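Local coordinates for protein endonuclease III (Geobacillus stearothermophilus, PDB 1ORN) that probably excises damaged bases from DNA as a [4Fe-4S] base excision repair glycosylase of the HhH-GPD superfamily, caught here as a covalent DNA intermediate, at residues C[13-17]-C[151-155]; C[21-27]-C[186-191]; C[31-35]-C[59-65]; C[124-128]-C[139-143]. One frame throughout, in Å; residues are numbered along the deposited sequence.

In the fold
The chain is mainly helical and has no strand. Contacts 1 and 2 gather near the iron-sulfur cluster, their centres about 14 Å apart, and their segments alternate along the chain. Packing of M17 on L152 and F187 joins helices 7-20, 143-152 and 177-191. Contact 3, about 36 Å from contact 1 between centres and across the chain's centre, joins helices 33-43 and 48-61. Contact 4, about 4 Å from that centre, links helix 123-134 to the loop before helix 143-152 and meets the DNA. Contacts 3 and 4 follow in series, both nested inside the loops closed by contacts 1 and 2, consistent with the endonuclease III fold, in which chain from both ends builds the cluster domain.

Contact 1 (C[13-17]-C[151-155]); sequences CLDEM and RLGFC. With SF4 (iron/sulfur cluster), chain F.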
# COMPACT_ATOMS: atom_id res chain seq x y z
N CYS C 13 16.80 7.43 10.27
CA CYS C 13 16.56 6.34 9.33
C CYS C 13 15.72 6.80 8.16
O CYS C 13 16.02 6.48 7.01
CB CYS C 13 15.85 5.18 10.03
SG CYS C 13 16.89 4.25 11.17
N LEU C 14 14.66 7.53 8.46
CA LEU C 14 13.76 8.04 7.42
C LEU C 14 14.47 9.04 6.52
O LEU C 14 14.22 9.09 5.32
CB LEU C 14 12.53 8.68 8.07
CG LEU C 14 11.67 7.69 8.86
CD1 LEU C 14 10.52 8.42 9.52
CD2 LEU C 14 11.16 6.60 7.92
N ASP C 15 15.35 9.85 7.11
CA ASP C 15 16.10 10.85 6.35
C ASP C 15 17.01 10.16 5.34
O ASP C 15 17.22 10.66 4.23
CB ASP C 15 16.91 11.72 7.29
N GLU C 16 17.56 9.01 5.72
CA GLU C 16 18.46 8.27 4.85
C GLU C 16 17.69 7.60 3.72
O GLU C 16 18.14 7.60 2.57
CB GLU C 16 19.22 7.21 5.66
CG GLU C 16 20.43 6.62 4.95
CD GLU C 16 21.54 7.65 4.74
OE1 GLU C 16 21.99 8.26 5.73
OE2 GLU C 16 21.96 7.84 3.58
N MET C 17 16.53 7.03 4.04
CA MET C 17 15.71 6.38 3.02
C MET C 17 15.35 7.40 1.95
O MET C 17 15.21 7.05 0.77
CB MET C 17 14.42 5.83 3.64
CG MET C 17 14.63 4.76 4.68
SD MET C 17 13.06 4.10 5.31
CE MET C 17 13.66 3.12 6.73
N ARG C 151 12.23 -4.55 11.53
CA ARG C 151 13.65 -4.89 11.43
C ARG C 151 14.52 -3.79 12.01
O ARG C 151 15.47 -4.06 12.75
CB ARG C 151 14.04 -5.14 9.98
CG ARG C 151 13.57 -6.46 9.42
CD ARG C 151 14.05 -6.64 8.00
NE ARG C 151 13.82 -7.99 7.51
CZ ARG C 151 14.03 -8.38 6.25
NH1 ARG C 151 14.47 -7.51 5.35
NH2 ARG C 151 13.80 -9.63 5.90
N LEU C 152 14.20 -2.54 11.67
CA LEU C 152 14.96 -1.39 12.13
C LEU C 152 14.76 -1.07 13.61
O LEU C 152 15.60 -0.43 14.24
CB LEU C 152 14.60 -0.17 11.29
CG LEU C 152 15.68 0.54 10.47
CD1 LEU C 152 16.94 -0.31 10.30
CD2 LEU C 152 15.07 0.90 9.12
N GLY C 153 13.64 -1.51 14.17
CA GLY C 153 13.38 -1.23 15.57
C GLY C 153 12.52 -0.01 15.80
O GLY C 153 12.57 0.60 16.87
N PHE C 154 11.73 0.36 14.80
CA PHE C 154 10.83 1.50 14.91
C PHE C 154 9.77 1.15 15.95
O PHE C 154 9.28 2.01 16.68
CB PHE C 154 10.15 1.77 13.57
CG PHE C 154 11.01 2.48 12.56
CD1 PHE C 154 12.40 2.53 12.69
CD2 PHE C 154 10.43 3.08 11.44
CE1 PHE C 154 13.19 3.16 11.73
CE2 PHE C 154 11.21 3.72 10.47
CZ PHE C 154 12.59 3.76 10.62
N CYS C 155 9.41 -0.13 15.99
CA CYS C 155 8.40 -0.64 16.90
C CYS C 155 8.79 -2.07 17.29
O CYS C 155 9.82 -2.57 16.86
CB CYS C 155 7.04 -0.66 16.21
SG CYS C 155 7.03 -1.68 14.72
FE1 SF4 F . 19.51 -2.31 6.25
FE2 SF4 F . 17.22 -3.85 6.28
FE3 SF4 F . 19.65 -4.94 6.52
FE4 SF4 F . 18.62 -3.41 8.50
S1 SF4 F . 17.84 -5.46 7.84
S2 SF4 F . 20.70 -3.47 7.79
S3 SF4 F . 17.44 -1.96 7.30
S4 SF4 F . 18.91 -3.93 4.70
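C13 and M17, one turn apart on helix 7-20, converge on L152 and F154, which lie at the end of helix 143-152 and just beyond it. The F154 ring points its outer end at the helix, and C13 CB lies in the ring plane, 3.6 Å from F154 CZ. C13 SG stays at that rim, 5.2 Å from the centroid of the F154 ring, a sulfur-aromatic contact made at the edge. The same sulfur reaches L152, with C13 SG 4.0 Å from L152 CG. Further round the edge, L14 CD2 is 3.8 Å from F154 CE2. M17 is extended beyond CG (chi2 -177°), which carries its methyl across to meet the leucine tip to tip, M17 CE lying 3.6 Å from L152 CD2. No hydrogen bond crosses this buried, apolar interface.

While L152 CD2 receives M17, L152 CD1 makes the closer approach to the cluster, 3.5 Å from S3 of SF4. Next to it, the aliphatic part of R151 runs past the cluster, CD 4.0 Å from S1, and its guanidinium bonds to the carbonyl oxygens of K193 and A194. G153, the first residue past the helix, has a positive phi (96°) and shares backbone hydrogen bonding with L5, and past this turn F154 comes to face helix 7-20 together with L152. Behind them, M17 also packs on M184 and F187 of helix 177-191, and F154 on L168 of helix 161-171. Through L152 the interface joins helix 7-20 to the pocket of the [4Fe-4S] cluster, the hallmark of the endonuclease III cluster domain.

Contact 2 (C[21-27]-C[186-191]); sequences FPDAHCE and FFGRYH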
# COMPACT_ATOMS: atom_id res chain seq x y z
N PHE C 21 16.08 6.83 -1.95
CA PHE C 21 14.96 6.78 -2.89
C PHE C 21 14.24 8.12 -2.94
O PHE C 21 13.10 8.26 -2.49
CB PHE C 21 13.99 5.67 -2.46
CG PHE C 21 14.62 4.31 -2.47
CD1 PHE C 21 14.94 3.68 -3.67
CD2 PHE C 21 14.92 3.66 -1.28
CE1 PHE C 21 15.56 2.44 -3.69
CE2 PHE C 21 15.54 2.41 -1.29
CZ PHE C 21 15.86 1.80 -2.49
N PRO C 22 14.90 9.14 -3.51
CA PRO C 22 14.32 10.48 -3.62
C PRO C 22 13.11 10.56 -4.55
O PRO C 22 12.31 11.48 -4.46
CB PRO C 22 15.49 11.32 -4.11
CG PRO C 22 16.26 10.35 -4.96
CD PRO C 22 16.25 9.10 -4.10
N ASP C 23 12.98 9.58 -5.44
CA ASP C 23 11.87 9.58 -6.38
C ASP C 23 10.79 8.55 -6.11
O ASP C 23 10.02 8.21 -7.00
N ALA C 24 10.72 8.05 -4.88
CA ALA C 24 9.72 7.05 -4.51
C ALA C 24 8.29 7.54 -4.74
O ALA C 24 7.93 8.66 -4.36
CB ALA C 24 9.91 6.64 -3.06
N HIS C 25 7.46 6.70 -5.35
CA HIS C 25 6.08 7.05 -5.65
C HIS C 25 5.18 5.81 -5.71
O HIS C 25 5.64 4.69 -5.58
CB HIS C 25 6.02 7.77 -7.01
CG HIS C 25 6.62 6.96 -8.13
ND1 HIS C 25 7.97 6.73 -8.24
CD2 HIS C 25 6.04 6.29 -9.15
CE1 HIS C 25 8.20 5.94 -9.27
NE2 HIS C 25 7.04 5.66 -9.84
N CYS C 26 3.88 6.03 -5.92
CA CYS C 26 2.95 4.92 -6.04
C CYS C 26 3.22 4.34 -7.43
O CYS C 26 3.18 5.07 -8.42
CB CYS C 26 1.51 5.40 -5.95
SG CYS C 26 0.28 4.12 -6.33
N GLU C 27 3.50 3.05 -7.51
CA GLU C 27 3.80 2.43 -8.79
C GLU C 27 2.61 1.82 -9.53
O GLU C 27 2.79 1.20 -10.59
CB GLU C 27 4.91 1.40 -8.63
CG GLU C 27 6.18 1.97 -8.01
CD GLU C 27 7.42 1.13 -8.30
OE1 GLU C 27 7.93 1.19 -9.44
OE2 GLU C 27 7.89 0.42 -7.38
N PHE C 186 9.63 1.71 -0.96
CA PHE C 186 10.73 1.51 -1.89
C PHE C 186 11.92 0.89 -1.17
O PHE C 186 12.57 -0.01 -1.68
CB PHE C 186 11.14 2.83 -2.53
CG PHE C 186 10.47 3.10 -3.86
CD1 PHE C 186 9.08 3.07 -3.98
CD2 PHE C 186 11.23 3.38 -4.99
CE1 PHE C 186 8.46 3.31 -5.20
CE2 PHE C 186 10.62 3.63 -6.22
CZ PHE C 186 9.24 3.60 -6.33
N PHE C 187 12.19 1.37 0.04
CA PHE C 187 13.31 0.86 0.82
C PHE C 187 13.14 -0.64 1.03
O PHE C 187 14.08 -1.41 0.84
CB PHE C 187 13.37 1.58 2.18
CG PHE C 187 14.57 1.21 3.01
CD1 PHE C 187 15.83 1.73 2.72
CD2 PHE C 187 14.44 0.35 4.10
CE1 PHE C 187 16.94 1.39 3.49
CE2 PHE C 187 15.54 -0.00 4.87
CZ PHE C 187 16.79 0.52 4.57
N GLY C 188 11.93 -1.06 1.39
CA GLY C 188 11.69 -2.48 1.60
C GLY C 188 11.61 -3.28 0.31
O GLY C 188 12.07 -4.42 0.24
N ARG C 189 11.01 -2.69 -0.72
CA ARG C 189 10.85 -3.39 -1.99
C ARG C 189 12.16 -3.62 -2.73
O ARG C 189 12.42 -4.71 -3.25
CB ARG C 189 9.89 -2.62 -2.90
CG ARG C 189 9.63 -3.27 -4.26
CD ARG C 189 8.55 -2.51 -5.02
NE ARG C 189 7.26 -2.63 -4.36
CZ ARG C 189 6.31 -1.69 -4.38
NH1 ARG C 189 6.51 -0.56 -5.03
NH2 ARG C 189 5.17 -1.89 -3.75
N TYR C 190 13.01 -2.60 -2.73
CA TYR C 190 14.27 -2.66 -3.46
C TYR C 190 15.56 -2.80 -2.67
O TYR C 190 16.61 -3.09 -3.25
CB TYR C 190 14.37 -1.42 -4.34
CG TYR C 190 13.24 -1.31 -5.33
CD1 TYR C 190 13.12 -2.20 -6.39
CD2 TYR C 190 12.27 -0.31 -5.18
CE1 TYR C 190 12.06 -2.10 -7.30
CE2 TYR C 190 11.20 -0.21 -6.07
CZ TYR C 190 11.10 -1.11 -7.13
OH TYR C 190 10.04 -1.03 -8.00
N HIS C 191 15.50 -2.62 -1.36
CA HIS C 191 16.71 -2.70 -0.54
C HIS C 191 16.59 -3.69 0.62
O HIS C 191 17.27 -4.71 0.65
CB HIS C 191 17.05 -1.31 -0.01
CG HIS C 191 18.40 -1.23 0.64
ND1 HIS C 191 19.57 -1.38 -0.07
CD2 HIS C 191 18.76 -0.99 1.92
CE1 HIS C 191 20.60 -1.24 0.75
NE2 HIS C 191 20.14 -1.00 1.96
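The CA atoms of A24 and F186 approach to 6.2 Å where loop 21-27, opening with a type I beta turn from F21 to A24, passes over residues 186-191 of helix 177-191, with a wider pi-type turn at 187-191. The F186 ring is enclosed on several sides. A24 CA sits over the middle of one face, 3.8 Å from the F186 ring centroid in a CH-pi contact, and Y190 CE2 lies over the opposite face. F21 CD1 is at its edge, in plane. In turn, F186 CB lies over one face of the F21 ring, toward its rim, while F21 CE2 presses on the helix backbone, 3.4 Å from F187 CA.

Further along the loop, E27 OE2 takes two bonds. Y190 OH donates to E27 OE2 at 2.7 Å through the syn lone pair, E27 OE2 lying at the edge of the Y190 ring, in its plane. R189, bent at chi3 (-67°), brings NH1 to the anti side of E27 OE2 at 2.9 Å, a salt bridge with a bent N-H...O angle of 134°. R189 NH2 also bonds a modified group, probably the trapped DNA sugar linked to K124. H25 ND1 holds D23 O at 2.8 Å, and its ring meets F186 obliquely. F187, on the far side, lines the cluster pocket. The loop is probably the linker from the iron-sulfur domain to the six-helix domain of the endonuclease III fold, held here against helix 177-191 of the cluster domain.

Contact 3 (C[31-35]-C[59-65]); sequences RNPFE and FEKYRTP
The carboxylate of E35, stacked on the F59 ring, has one oxygen gripped twice by R31. R31 N reaches E35 OE2 at 2.8 Å from the anti side, well out of the carboxylate plane, while R31 NE comes to its syn lone pair almost straight (172°) and in the guanidinium plane. R31 NH2 pairs with E35 OE1 and, across the contact, with E60 OE2 at 3.3 Å, both hydrogen bonds weak in geometry. These bonds hold the acid flat against the phenyl, the two planes being 16° apart, and E35 CG lies over the same face, 3.9 Å from the F59 ring centroid.

The N32 amide does two jobs. Its OD1 caps the helix, accepting from E35 N at 2.8 Å, and its ND2 donates to a water that in turn donates 2.8 Å to R63 O. Beside it, F34 CG stands anti to the backbone N (chi1 180°), which lays the ring along the backbone of 63-65. F34 CZ is 3.5 Å from P65 N, and P65 CD covers one face of the ring in a CH-pi contact, 4.1 Å from the centroid. F34 also packs on C97 and L100 of helix 86-103. Well away from the DNA, the N-capped start of helix 33-43 is thereby joined to the end of helix 48-61 and the N-cap of helix 65-69, within the six-helix domain of the HhH-GPD fold.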
# COMPACT_ATOMS: atom_id res chain seq x y z
N ARG C 31 -5.49 6.46 -13.96
CA ARG C 31 -5.78 7.77 -14.54
C ARG C 31 -6.78 8.60 -13.72
O ARG C 31 -6.92 9.80 -13.93
CB ARG C 31 -6.29 7.60 -15.97
CG ARG C 31 -5.23 7.10 -16.93
CD ARG C 31 -5.84 6.55 -18.21
NE ARG C 31 -6.62 5.34 -17.96
CZ ARG C 31 -7.23 4.63 -18.90
NH1 ARG C 31 -7.17 5.01 -20.17
NH2 ARG C 31 -7.91 3.53 -18.57
N ASN C 32 -7.46 7.95 -12.78
CA ASN C 32 -8.43 8.63 -11.93
C ASN C 32 -8.62 7.85 -10.62
O ASN C 32 -8.13 6.73 -10.49
CB ASN C 32 -9.76 8.79 -12.68
CG ASN C 32 -10.34 7.48 -13.12
OD1 ASN C 32 -10.65 6.62 -12.30
ND2 ASN C 32 -10.49 7.31 -14.43
N PRO C 33 -9.32 8.45 -9.64
CA PRO C 33 -9.57 7.82 -8.33
C PRO C 33 -10.25 6.46 -8.36
O PRO C 33 -9.95 5.60 -7.54
CB PRO C 33 -10.39 8.87 -7.59
CG PRO C 33 -9.89 10.16 -8.20
CD PRO C 33 -9.89 9.81 -9.66
N PHE C 34 -11.17 6.27 -9.31
CA PHE C 34 -11.88 5.00 -9.43
C PHE C 34 -10.92 3.92 -9.89
O PHE C 34 -10.92 2.82 -9.35
CB PHE C 34 -13.04 5.12 -10.42
CG PHE C 34 -13.82 3.85 -10.60
CD1 PHE C 34 -14.42 3.23 -9.50
CD2 PHE C 34 -13.93 3.25 -11.85
CE1 PHE C 34 -15.13 2.04 -9.65
CE2 PHE C 34 -14.64 2.06 -12.01
CZ PHE C 34 -15.24 1.45 -10.90
N GLU C 35 -10.09 4.23 -10.88
CA GLU C 35 -9.12 3.26 -11.35
C GLU C 35 -8.12 2.97 -10.23
O GLU C 35 -7.67 1.84 -10.08
CB GLU C 35 -8.36 3.77 -12.58
CG GLU C 35 -9.14 3.65 -13.87
CD GLU C 35 -8.33 4.07 -15.09
OE1 GLU C 35 -8.88 4.04 -16.20
OE2 GLU C 35 -7.14 4.41 -14.92
N PHE C 59 -8.92 -1.86 -17.49
CA PHE C 59 -9.42 -0.50 -17.51
C PHE C 59 -9.88 -0.03 -18.89
O PHE C 59 -10.37 1.09 -19.03
CB PHE C 59 -8.37 0.46 -16.94
CG PHE C 59 -8.07 0.24 -15.48
CD1 PHE C 59 -8.93 -0.52 -14.68
CD2 PHE C 59 -6.94 0.81 -14.89
CE1 PHE C 59 -8.66 -0.70 -13.31
CE2 PHE C 59 -6.67 0.64 -13.54
CZ PHE C 59 -7.53 -0.12 -12.74
N GLU C 60 -9.72 -0.88 -19.89
CA GLU C 60 -10.18 -0.54 -21.23
C GLU C 60 -11.57 -1.15 -21.39
O GLU C 60 -12.44 -0.58 -22.05
CB GLU C 60 -9.24 -1.09 -22.30
CG GLU C 60 -7.90 -0.38 -22.34
CD GLU C 60 -8.06 1.13 -22.36
OE1 GLU C 60 -8.67 1.66 -23.31
OE2 GLU C 60 -7.58 1.80 -21.41
N LYS C 61 -11.77 -2.30 -20.75
CA LYS C 61 -13.05 -3.00 -20.80
C LYS C 61 -14.06 -2.39 -19.83
O LYS C 61 -15.24 -2.25 -20.16
CB LYS C 61 -12.85 -4.47 -20.47
CG LYS C 61 -14.14 -5.29 -20.46
CD LYS C 61 -13.84 -6.77 -20.39
CE LYS C 61 -15.10 -7.61 -20.42
NZ LYS C 61 -14.79 -9.07 -20.42
N TYR C 62 -13.60 -2.04 -18.64
CA TYR C 62 -14.45 -1.45 -17.61
C TYR C 62 -13.95 -0.04 -17.29
O TYR C 62 -12.76 0.16 -17.06
CB TYR C 62 -14.39 -2.31 -16.34
CG TYR C 62 -14.70 -3.78 -16.53
CD1 TYR C 62 -16.02 -4.24 -16.48
CD2 TYR C 62 -13.69 -4.70 -16.74
CE1 TYR C 62 -16.31 -5.60 -16.62
CE2 TYR C 62 -13.97 -6.06 -16.89
CZ TYR C 62 -15.28 -6.50 -16.83
OH TYR C 62 -15.55 -7.84 -16.97
N ARG C 63 -14.85 0.94 -17.27
CA ARG C 63 -14.46 2.32 -16.99
C ARG C 63 -15.25 2.96 -15.86
O ARG C 63 -14.84 3.98 -15.30
CB ARG C 63 -14.64 3.19 -18.24
CG ARG C 63 -13.91 2.71 -19.48
CD ARG C 63 -13.92 3.80 -20.54
NE ARG C 63 -13.53 3.31 -21.85
CZ ARG C 63 -14.31 2.58 -22.64
NH1 ARG C 63 -13.86 2.17 -23.83
NH2 ARG C 63 -15.54 2.26 -22.26
N THR C 64 -16.39 2.36 -15.53
CA THR C 64 -17.25 2.91 -14.49
C THR C 64 -17.80 1.78 -13.64
O THR C 64 -17.74 0.61 -14.03
CB THR C 64 -18.44 3.65 -15.11
OG1 THR C 64 -19.34 2.69 -15.68
CG2 THR C 64 -17.97 4.59 -16.22
N PRO C 65 -18.33 2.11 -12.45
CA PRO C 65 -18.88 1.05 -11.60
C PRO C 65 -20.02 0.27 -12.25
O PRO C 65 -20.25 -0.90 -11.93
CB PRO C 65 -19.30 1.80 -10.33
CG PRO C 65 -19.52 3.20 -10.80
CD PRO C 65 -18.40 3.42 -11.78
O HOH W 1 -12.22 4.90 -15.45
O HOH W 2 -11.30 2.37 -16.08

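Contact 4 (C[124-128]-C[139-143]); sequences KTANV and IAVDT. With nucleotides of chain B.
K124 lies along the loop, its CG 3.8 Å from V141 O and its CE 4.1 Å from D142 CB. A bend at chi2 (-94°) steers the chain between D142 and the backbone of DG8 of chain B, and NZ is covalently linked to a modified group, probably the trapped DNA sugar. T125 turns instead to DT9 of chain B: its OG1 is 2.7 Å from DT9 OP1, and its N donates to the same oxygen at 2.9 Å. N127 ND2 makes a weak bond of 3.1 Å to I139 O, but its amide is held more firmly from outside, OD1 by R112 and ND2 by E165. V128 CG2 packs 3.5 Å from A140 CB, which the helix also meets through K124 O and N127 CB.

D142 caps helix 143-152 through V145 N and H144 N, and its OD2 bonds a modified group, probably the same one. T143 N holds DG8 OP1 of chain B at 2.9 Å, and T143 OG1 holds DA6 OP2 of chain B at 2.8 Å. Binding of the DT9 phosphate at the start of helix 123-134 belongs to the helix-hairpin-helix, while D142 and the start of helix 143-152 complete the site around the linked lysine, as in HhH-GPD glycosylases.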
# COMPACT_ATOMS: atom_id res chain seq x y z
N LYS C 124 -5.37 -0.32 5.06
CA LYS C 124 -4.26 -0.07 4.14
C LYS C 124 -4.77 0.47 2.80
O LYS C 124 -4.26 1.47 2.29
CB LYS C 124 -3.47 -1.37 3.91
CG LYS C 124 -2.32 -1.28 2.89
CD LYS C 124 -2.77 -1.72 1.49
CE LYS C 124 -1.57 -1.75 0.51
NZ LYS C 124 -1.91 -2.18 -0.89
N THR C 125 -5.78 -0.19 2.24
CA THR C 125 -6.33 0.22 0.96
C THR C 125 -6.90 1.63 1.02
O THR C 125 -6.61 2.47 0.16
CB THR C 125 -7.40 -0.78 0.50
OG1 THR C 125 -6.78 -2.06 0.30
CG2 THR C 125 -8.06 -0.34 -0.81
N ALA C 126 -7.68 1.91 2.06
CA ALA C 126 -8.28 3.23 2.21
C ALA C 126 -7.21 4.33 2.35
O ALA C 126 -7.35 5.40 1.77
CB ALA C 126 -9.22 3.26 3.42
N ASN C 127 -6.16 4.06 3.11
CA ASN C 127 -5.09 5.04 3.28
C ASN C 127 -4.36 5.34 1.97
O ASN C 127 -4.02 6.50 1.70
CB ASN C 127 -4.08 4.58 4.33
CG ASN C 127 -4.57 4.84 5.75
OD1 ASN C 127 -5.57 5.53 5.96
ND2 ASN C 127 -3.87 4.29 6.74
N VAL C 128 -4.11 4.32 1.16
CA VAL C 128 -3.43 4.56 -0.12
C VAL C 128 -4.30 5.45 -0.99
O VAL C 128 -3.81 6.43 -1.57
CB VAL C 128 -3.16 3.25 -0.89
CG1 VAL C 128 -2.71 3.56 -2.31
CG2 VAL C 128 -2.10 2.44 -0.17
N ILE C 139 -0.65 7.15 6.34
CA ILE C 139 0.44 6.20 6.22
C ILE C 139 -0.17 4.81 6.08
O ILE C 139 -0.74 4.27 7.04
CB ILE C 139 1.35 6.21 7.46
CG1 ILE C 139 1.94 7.61 7.65
CG2 ILE C 139 2.46 5.18 7.31
CD1 ILE C 139 2.81 7.75 8.88
N ALA C 140 -0.08 4.25 4.89
CA ALA C 140 -0.62 2.92 4.62
C ALA C 140 0.44 1.90 5.02
O ALA C 140 1.56 1.93 4.51
CB ALA C 140 -0.95 2.79 3.14
N VAL C 141 0.10 1.01 5.94
CA VAL C 141 1.05 0.00 6.38
C VAL C 141 0.77 -1.35 5.72
O VAL C 141 -0.22 -2.02 6.03
CB VAL C 141 1.02 -0.15 7.92
CG1 VAL C 141 2.04 -1.22 8.36
CG2 VAL C 141 1.35 1.19 8.57
N ASP C 142 1.67 -1.73 4.82
CA ASP C 142 1.62 -2.97 4.06
C ASP C 142 2.75 -3.88 4.53
O ASP C 142 3.40 -3.61 5.55
CB ASP C 142 1.85 -2.68 2.58
CG ASP C 142 3.31 -2.37 2.29
OD1 ASP C 142 3.91 -1.58 3.05
OD2 ASP C 142 3.87 -2.92 1.31
N THR C 143 3.02 -4.94 3.77
CA THR C 143 4.09 -5.86 4.14
C THR C 143 5.46 -5.19 4.24
O THR C 143 6.21 -5.45 5.19
CB THR C 143 4.16 -7.05 3.14
OG1 THR C 143 5.24 -7.91 3.53
CG2 THR C 143 4.39 -6.55 1.72
P DT B 9 -6.34 -3.94 3.61
OP1 DT B 9 -6.86 -2.78 2.86
OP2 DT B 9 -5.86 -3.78 5.00
O5' DT B 9 -7.46 -5.07 3.60
C5' DT B 9 -8.02 -5.48 2.37
C4' DT B 9 -9.04 -6.57 2.58
O4' DT B 9 -8.37 -7.82 2.88
C3' DT B 9 -10.02 -6.30 3.73
O3' DT B 9 -11.35 -6.29 3.21
C2' DT B 9 -9.78 -7.45 4.71
C1' DT B 9 -9.13 -8.53 3.86
N1 DT B 9 -8.20 -9.43 4.59
C2 DT B 9 -8.31 -10.80 4.40
O2 DT B 9 -9.15 -11.31 3.67
N3 DT B 9 -7.41 -11.56 5.10
C4 DT B 9 -6.43 -11.10 5.97
O4 DT B 9 -5.68 -11.89 6.53
C5 DT B 9 -6.38 -9.65 6.13
C7 DT B 9 -5.38 -9.06 7.06
C6 DT B 9 -7.26 -8.91 5.44
P DG B 8 0.42 -6.28 0.82
OP1 DG B 8 1.09 -6.36 2.14
OP2 DG B 8 0.70 -7.32 -0.21
O5' DG B 8 -1.15 -6.24 1.04
C5' DG B 8 -1.73 -5.59 2.17
C4' DG B 8 -3.23 -5.75 2.13
O4' DG B 8 -3.56 -7.15 2.07
C3' DG B 8 -4.03 -5.17 3.28
O3' DG B 8 -5.21 -4.61 2.70
C2' DG B 8 -4.33 -6.38 4.15
C1' DG B 8 -4.42 -7.51 3.14
N9 DG B 8 -3.97 -8.82 3.63
C8 DG B 8 -2.94 -9.08 4.50
N7 DG B 8 -2.74 -10.36 4.69
C5 DG B 8 -3.70 -10.98 3.90
C6 DG B 8 -3.97 -12.36 3.68
O6 DG B 8 -3.37 -13.34 4.13
N1 DG B 8 -5.05 -12.55 2.82
C2 DG B 8 -5.77 -11.53 2.24
N2 DG B 8 -6.78 -11.91 1.45
N3 DG B 8 -5.52 -10.24 2.42
C4 DG B 8 -4.48 -10.04 3.25
P DA B 6 7.08 -9.51 0.60
OP1 DA B 6 8.09 -8.43 0.73
OP2 DA B 6 6.19 -9.82 1.75
O5' DA B 6 6.18 -9.20 -0.68
C5' DA B 6 6.81 -8.92 -1.93
C4' DA B 6 5.78 -8.78 -3.03
O4' DA B 6 5.15 -10.05 -3.30
C3' DA B 6 4.64 -7.79 -2.75
O3' DA B 6 4.35 -7.08 -3.95
C2' DA B 6 3.47 -8.70 -2.41
C1' DA B 6 3.74 -9.89 -3.31
N9 DA B 6 3.15 -11.16 -2.88
C8 DA B 6 3.06 -11.66 -1.60
N7 DA B 6 2.51 -12.84 -1.54
C5 DA B 6 2.21 -13.15 -2.86
C6 DA B 6 1.62 -14.27 -3.46
N6 DA B 6 1.22 -15.35 -2.78
N1 DA B 6 1.46 -14.25 -4.80
C2 DA B 6 1.87 -13.18 -5.48
N3 DA B 6 2.45 -12.06 -5.03
C4 DA B 6 2.59 -12.11 -3.69
O HOH W 3 -2.59 1.31 6.96